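Local coordinates for flavin-containing monooxygenase (Allium sativum, PDB 6WPU), which probably oxidises the sulfur of S-allyl-L-cysteine to a sulfoxide with the help of bound FAD, as an S-oxygenase of the flavin-containing monooxygenase family, at residues H205-P210 with R232-F237; D215-I220 with F237-H242. All blocks are in the same frame, centred on the assembly; numbering follows the deposited sequence.

How the contacts relate
Contact 2 joins the two parallel strands of a beta-alpha-beta unit (strand 217-221, helix 225-234, strand 240-244); contact 1 lays the loop leading into that unit against the C-terminal part of its helix. Their centres lie 10 Å apart. Along the chain the segments alternate: 205-210, 215-220, 232-237, then 237-242, with F237 common to both contacts. V234 joins the layers: its CG1 lies 3.9 Å from V241 CG2 and equally far from V218 CG2. The loop, helix and strand pair are thus one packed block of what is probably the NADPH-binding, Rossmann-like domain, as in related flavin-containing monooxygenases.

Contact 1 (H205-P210 with R232-F237); sequences HNYRIP and RDVARF. With SO4 (sulfate ion), chain D.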
loop_
_atom_site.group_PDB
_atom_site.type_symbol
_atom_site.label_atom_id
_atom_site.label_comp_id
_atom_site.label_asym_id
_atom_site.label_seq_id
_atom_site.Cartn_x
_atom_site.Cartn_y
_atom_site.Cartn_z
ATOM N N HIS A 205 10.080 -5.229 6.569
ATOM C CA HIS A 205 9.277 -4.318 7.380
ATOM C C HIS A 205 10.126 -3.620 8.432
ATOM O O HIS A 205 9.826 -2.490 8.824
ATOM C CB HIS A 205 8.139 -5.078 8.056
ATOM C CG HIS A 205 7.284 -4.226 8.945
ATOM N ND1 HIS A 205 6.497 -3.201 8.461
ATOM C CD2 HIS A 205 7.067 -4.271 10.283
ATOM C CE1 HIS A 205 5.849 -2.638 9.467
ATOM N NE2 HIS A 205 6.167 -3.274 10.581
ATOM N N ASN A 206 11.207 -4.254 8.873
ATOM C CA ASN A 206 12.072 -3.673 9.885
ATOM C C ASN A 206 13.355 -3.092 9.297
ATOM O O ASN A 206 14.266 -2.737 10.054
ATOM C CB ASN A 206 12.377 -4.723 10.957
ATOM C CG ASN A 206 11.121 -5.153 11.695
ATOM O OD1 ASN A 206 10.403 -4.313 12.234
ATOM N ND2 ASN A 206 10.834 -6.449 11.699
ATOM N N TYR A 207 13.444 -2.956 7.971
ATOM C CA TYR A 207 14.653 -2.395 7.380
ATOM C C TYR A 207 14.575 -0.875 7.417
ATOM O O TYR A 207 13.571 -0.286 7.002
ATOM C CB TYR A 207 14.871 -2.874 5.939
ATOM C CG TYR A 207 16.082 -2.166 5.367
ATOM C CD1 TYR A 207 17.376 -2.483 5.824
ATOM C CD2 TYR A 207 15.944 -1.129 4.458
ATOM C CE1 TYR A 207 18.493 -1.811 5.345
ATOM C CE2 TYR A 207 17.066 -0.437 3.972
ATOM C CZ TYR A 207 18.333 -0.790 4.429
ATOM O OH TYR A 207 19.437 -0.125 3.973
ATOM N N ARG A 208 15.638 -0.235 7.909
ATOM C CA ARG A 208 15.655 1.222 8.001
ATOM C C ARG A 208 16.877 1.846 7.343
ATOM O O ARG A 208 16.741 2.800 6.566
ATOM C CB ARG A 208 15.599 1.672 9.462
ATOM C CG ARG A 208 14.271 1.321 10.154
ATOM C CD ARG A 208 13.072 1.981 9.463
ATOM N NE ARG A 208 11.863 1.640 10.196
ATOM C CZ ARG A 208 11.046 0.647 9.867
ATOM N NH1 ARG A 208 11.283 -0.092 8.777
ATOM N NH2 ARG A 208 9.980 0.411 10.626
ATOM N N ILE A 209 18.072 1.337 7.659
ATOM C CA ILE A 209 19.318 1.996 7.271
ATOM C C ILE A 209 20.367 0.941 6.939
ATOM O O ILE A 209 20.294 -0.191 7.437
ATOM C CB ILE A 209 19.826 2.952 8.372
ATOM C CG1 ILE A 209 20.025 2.212 9.702
ATOM C CG2 ILE A 209 18.887 4.156 8.510
ATOM C CD1 ILE A 209 20.964 2.943 10.704
ATOM N N PRO A 210 21.351 1.267 6.105
ATOM C CA PRO A 210 22.313 0.248 5.662
ATOM C C PRO A 210 23.546 0.103 6.545
ATOM O O PRO A 210 24.234 -0.917 6.440
ATOM C CB PRO A 210 22.703 0.728 4.259
ATOM C CG PRO A 210 22.577 2.234 4.345
ATOM C CD PRO A 210 21.449 2.517 5.325
ATOM N N ARG A 232 20.151 -2.114 -3.279
ATOM C CA ARG A 232 21.098 -1.055 -3.614
ATOM C C ARG A 232 21.448 -0.224 -2.383
ATOM O O ARG A 232 22.606 0.177 -2.206
ATOM C CB ARG A 232 20.529 -0.176 -4.728
ATOM C CG ARG A 232 20.435 -0.899 -6.067
ATOM C CD ARG A 232 20.202 0.055 -7.223
ATOM N NE ARG A 232 18.969 0.801 -7.044
ATOM C CZ ARG A 232 18.914 2.100 -6.777
ATOM N NH1 ARG A 232 20.033 2.818 -6.687
ATOM N NH2 ARG A 232 17.734 2.681 -6.610
ATOM N N ASP A 233 20.460 0.024 -1.514
ATOM C CA ASP A 233 20.713 0.755 -0.277
ATOM C C ASP A 233 21.682 -0.012 0.613
ATOM O O ASP A 233 22.674 0.545 1.088
ATOM C CB ASP A 233 19.386 1.013 0.449
ATOM C CG ASP A 233 19.460 2.175 1.421
ATOM O OD1 ASP A 233 19.926 3.270 1.027
ATOM O OD2 ASP A 233 19.024 2.009 2.579
ATOM N N VAL A 234 21.410 -1.304 0.830
ATOM C CA VAL A 234 22.277 -2.157 1.641
ATOM C C VAL A 234 23.667 -2.255 1.021
ATOM O O VAL A 234 24.682 -2.267 1.730
ATOM C CB VAL A 234 21.623 -3.545 1.814
ATOM C CG1 VAL A 234 22.598 -4.556 2.411
ATOM C CG2 VAL A 234 20.381 -3.432 2.691
ATOM N N ALA A 235 23.741 -2.297 -0.312
ATOM C CA ALA A 235 25.029 -2.433 -0.984
ATOM C C ALA A 235 25.949 -1.241 -0.750
ATOM O O ALA A 235 27.150 -1.351 -1.032
ATOM C CB ALA A 235 24.820 -2.645 -2.487
ATOM N N ARG A 236 25.427 -0.129 -0.206
ATOM C CA ARG A 236 26.276 1.015 0.129
ATOM C C ARG A 236 27.311 0.665 1.195
ATOM O O ARG A 236 28.377 1.283 1.249
ATOM C CB ARG A 236 25.425 2.192 0.620
ATOM C CG ARG A 236 24.415 2.785 -0.383
ATOM C CD ARG A 236 23.794 4.065 0.222
ATOM N NE ARG A 236 24.893 4.929 0.659
ATOM C CZ ARG A 236 24.901 5.654 1.776
ATOM N NH1 ARG A 236 23.845 5.639 2.588
ATOM N NH2 ARG A 236 25.976 6.388 2.083
ATOM N N PHE A 237 27.006 -0.293 2.072
ATOM C CA PHE A 237 27.918 -0.697 3.133
ATOM C C PHE A 237 28.235 -2.185 3.153
ATOM O O PHE A 237 29.279 -2.566 3.698
ATOM C CB PHE A 237 27.352 -0.296 4.507
ATOM C CG PHE A 237 27.337 1.183 4.732
ATOM C CD1 PHE A 237 26.246 1.944 4.343
ATOM C CD2 PHE A 237 28.427 1.820 5.306
ATOM C CE1 PHE A 237 26.241 3.322 4.532
ATOM C CE2 PHE A 237 28.424 3.193 5.495
ATOM C CZ PHE A 237 27.319 3.944 5.106
HETATM S S SO4 D . 18.340 6.190 -6.158
HETATM O O1 SO4 D . 19.695 5.679 -5.933
HETATM O O2 SO4 D . 18.207 6.557 -7.566
HETATM O O3 SO4 D . 17.360 5.151 -5.863
HETATM O O4 SO4 D . 18.087 7.331 -5.270
HETATM O O HOH W 1 17.875 3.919 4.319
#
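Y207 and P210 carry the loop after strand 200-203 onto the C-terminal part of helix 225-234, the helix of a beta-alpha-beta unit. The polar link is short: Y207 OH donates to D233 OD2 at 2.6 Å. With CG anti to the backbone N (chi1 176°), the tyrosine reaches out to the helix and meets the carboxylate at the ring edge. The two planes stand almost perpendicular, 87° apart, and the hydroxyl reaches OD2 from its anti side, 33° out of the carboxylate plane. A water bound to R208 O donates a second bond to OD2 at 2.8 Å, and S88 OG is hydrogen-bonded to OD1, so D233 is gripped at both oxygens, which probably helps keep it ionised in this buried spot. Beside the hydroxyl, Y207 CE1 packs obliquely on V234 CG2 at 3.6 Å.

P210 fits against the last part of the helix and the turn after it. Its CB lies 3.2 Å from D233 O, which already accepts the amide of R236, and its CG touches F237 CD1 at 3.7 Å. F237 CE1 lies above one face of the R236 guanidinium, offset toward its rim. Within the loop, R208 NH1 donates to both H205 O and Y207 O. On the helix, R232 grips a sulfate, probably from the crystallisation liquor, through NH1 to O1 (3.0 Å) and NH2 to O3 (2.6 Å); R90 shares the ion. Altogether a connecting loop is fastened to the helix-to-strand turn of a beta-alpha-beta crossover, in a domain that is probably of the Rossmann type.

Contact 2 (D215-I220 with F237-H242); sequences DQVVVI and FAKEVH
V217, V218 and V219 run alongside E240, V241 and H242 as neighbouring parallel strands, the two ends of a beta-alpha-beta crossover in what is probably a Rossmann-type domain. The axes of the short strand segments cross at 19°. Backbone bonds stitch the pair in the usual alternating way: V218 N to E240 O, H242 N to V218 O and I220 N to H242 O. Ahead of the strands, D215 N reaches F237 O, and Q216 O takes the amide of E240 together with a weak bond from K239 N. At that exposed end, D215 and K239 lie side by side; D215 OD1 sits 3.5 Å from K239 CB, and its salt bridge to NZ is long, at 3.7 Å.

The valine and isoleucine side chains sort by face. V218 and V241 turn to the side covered by helix 225-234, where V218 CG2 also meets A238 CB at 4.2 Å, while I220 CG1 touches V241 CG1 at 3.9 Å.

H242 lies on the other face, with V217, V219 and E240. Its CB passes 4.0 Å from V218 O. CG is anti to the carbonyl carbon (chi1 -64°), which turns the ring back along the strand toward E240, with CD2 4.2 Å from V217 CG1. ND1 is hydrogen-bonded to H265, whose ring, like that of W263, meets the imidazole at about 20°. At the tip, NE2 donates in its ring plane to the anti lone pair of E240 OE2, 2.7 Å away.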
loop_
_atom_site.group_PDB
_atom_site.type_symbol
_atom_site.label_atom_id
_atom_site.label_comp_id
_atom_site.label_asym_id
_atom_site.label_seq_id
_atom_site.Cartn_x
_atom_site.Cartn_y
_atom_site.Cartn_z
ATOM N N ASP A 215 30.057 -4.526 5.680
ATOM C CA ASP A 215 30.904 -5.707 5.498
ATOM C C ASP A 215 30.158 -7.030 5.729
ATOM O O ASP A 215 30.781 -8.069 5.947
ATOM C CB ASP A 215 32.140 -5.635 6.401
ATOM C CG ASP A 215 33.254 -6.559 5.931
ATOM O OD1 ASP A 215 33.443 -6.654 4.700
ATOM O OD2 ASP A 215 33.922 -7.192 6.783
ATOM N N GLN A 216 28.832 -7.036 5.698
ATOM C CA GLN A 216 28.078 -8.273 5.834
ATOM C C GLN A 216 27.776 -8.841 4.455
ATOM O O GLN A 216 27.803 -8.128 3.450
ATOM C CB GLN A 216 26.757 -8.033 6.577
ATOM C CG GLN A 216 26.909 -7.430 7.968
ATOM C CD GLN A 216 27.823 -8.267 8.836
ATOM O OE1 GLN A 216 27.441 -9.335 9.296
ATOM N NE2 GLN A 216 29.048 -7.794 9.043
ATOM N N VAL A 217 27.470 -10.137 4.418
ATOM C CA VAL A 217 26.926 -10.785 3.229
ATOM C C VAL A 217 25.424 -10.939 3.437
ATOM O O VAL A 217 24.987 -11.619 4.378
ATOM C CB VAL A 217 27.591 -12.143 2.965
ATOM C CG1 VAL A 217 26.920 -12.817 1.780
ATOM C CG2 VAL A 217 29.103 -11.988 2.708
ATOM N N VAL A 218 24.636 -10.317 2.558
ATOM C CA VAL A 218 23.194 -10.156 2.740
ATOM C C VAL A 218 22.471 -10.785 1.559
ATOM O O VAL A 218 22.829 -10.545 0.398
ATOM C CB VAL A 218 22.807 -8.674 2.870
ATOM C CG1 VAL A 218 21.304 -8.530 3.211
ATOM C CG2 VAL A 218 23.680 -7.985 3.925
ATOM N N VAL A 219 21.457 -11.588 1.851
ATOM C CA VAL A 219 20.551 -12.103 0.834
ATOM C C VAL A 219 19.215 -11.377 0.982
ATOM O O VAL A 219 18.663 -11.290 2.088
ATOM C CB VAL A 219 20.387 -13.626 0.943
ATOM C CG1 VAL A 219 19.366 -14.126 -0.084
ATOM C CG2 VAL A 219 21.747 -14.321 0.742
ATOM N N ILE A 220 18.730 -10.810 -0.120
ATOM C CA ILE A 220 17.433 -10.145 -0.176
ATOM C C ILE A 220 16.533 -11.019 -1.036
ATOM O O ILE A 220 16.816 -11.216 -2.224
ATOM C CB ILE A 220 17.528 -8.730 -0.776
ATOM C CG1 ILE A 220 18.685 -7.912 -0.190
ATOM C CG2 ILE A 220 16.214 -8.000 -0.632
ATOM C CD1 ILE A 220 18.401 -7.272 1.100
ATOM N N PHE A 237 27.006 -0.293 2.072
ATOM C CA PHE A 237 27.918 -0.697 3.133
ATOM C C PHE A 237 28.235 -2.185 3.153
ATOM O O PHE A 237 29.279 -2.566 3.698
ATOM C CB PHE A 237 27.352 -0.296 4.507
ATOM C CG PHE A 237 27.337 1.183 4.732
ATOM C CD1 PHE A 237 26.246 1.944 4.343
ATOM C CD2 PHE A 237 28.427 1.820 5.306
ATOM C CE1 PHE A 237 26.241 3.322 4.532
ATOM C CE2 PHE A 237 28.424 3.193 5.495
ATOM C CZ PHE A 237 27.319 3.944 5.106
ATOM N N ALA A 238 27.381 -3.027 2.576
ATOM C CA ALA A 238 27.551 -4.468 2.662
ATOM C C ALA A 238 28.764 -4.929 1.858
ATOM O O ALA A 238 29.149 -4.318 0.854
ATOM C CB ALA A 238 26.295 -5.180 2.155
ATOM N N LYS A 239 29.367 -6.027 2.312
ATOM C CA LYS A 239 30.406 -6.664 1.515
ATOM C C LYS A 239 29.817 -7.251 0.237
ATOM O O LYS A 239 30.335 -7.022 -0.859
ATOM C CB LYS A 239 31.105 -7.747 2.327
ATOM C CG LYS A 239 32.349 -8.308 1.620
ATOM C CD LYS A 239 32.427 -9.828 1.721
ATOM C CE LYS A 239 33.643 -10.294 2.494
ATOM N NZ LYS A 239 33.362 -10.311 3.948
ATOM N N GLU A 240 28.724 -8.008 0.359
ATOM C CA GLU A 240 28.033 -8.569 -0.799
ATOM C C GLU A 240 26.528 -8.551 -0.583
ATOM O O GLU A 240 26.047 -8.834 0.520
ATOM C CB GLU A 240 28.460 -10.003 -1.081
ATOM C CG GLU A 240 29.883 -10.143 -1.578
ATOM C CD GLU A 240 30.269 -11.594 -1.768
ATOM O OE1 GLU A 240 31.477 -11.909 -1.663
ATOM O OE2 GLU A 240 29.355 -12.424 -2.006
ATOM N N VAL A 241 25.788 -8.232 -1.642
ATOM C CA VAL A 241 24.329 -8.314 -1.650
ATOM C C VAL A 241 23.926 -9.286 -2.752
ATOM O O VAL A 241 24.386 -9.166 -3.892
ATOM C CB VAL A 241 23.681 -6.931 -1.852
ATOM C CG1 VAL A 241 22.154 -7.030 -1.771
ATOM C CG2 VAL A 241 24.210 -5.944 -0.806
ATOM N N HIS A 242 23.095 -10.265 -2.405
ATOM C CA HIS A 242 22.597 -11.259 -3.347
ATOM C C HIS A 242 21.074 -11.203 -3.331
ATOM O O HIS A 242 20.459 -11.382 -2.272
ATOM C CB HIS A 242 23.089 -12.658 -2.973
ATOM C CG HIS A 242 24.576 -12.822 -3.061
ATOM N ND1 HIS A 242 25.200 -13.352 -4.167
ATOM C CD2 HIS A 242 25.562 -12.524 -2.178
ATOM C CE1 HIS A 242 26.507 -13.379 -3.962
ATOM N NE2 HIS A 242 26.751 -12.871 -2.766
#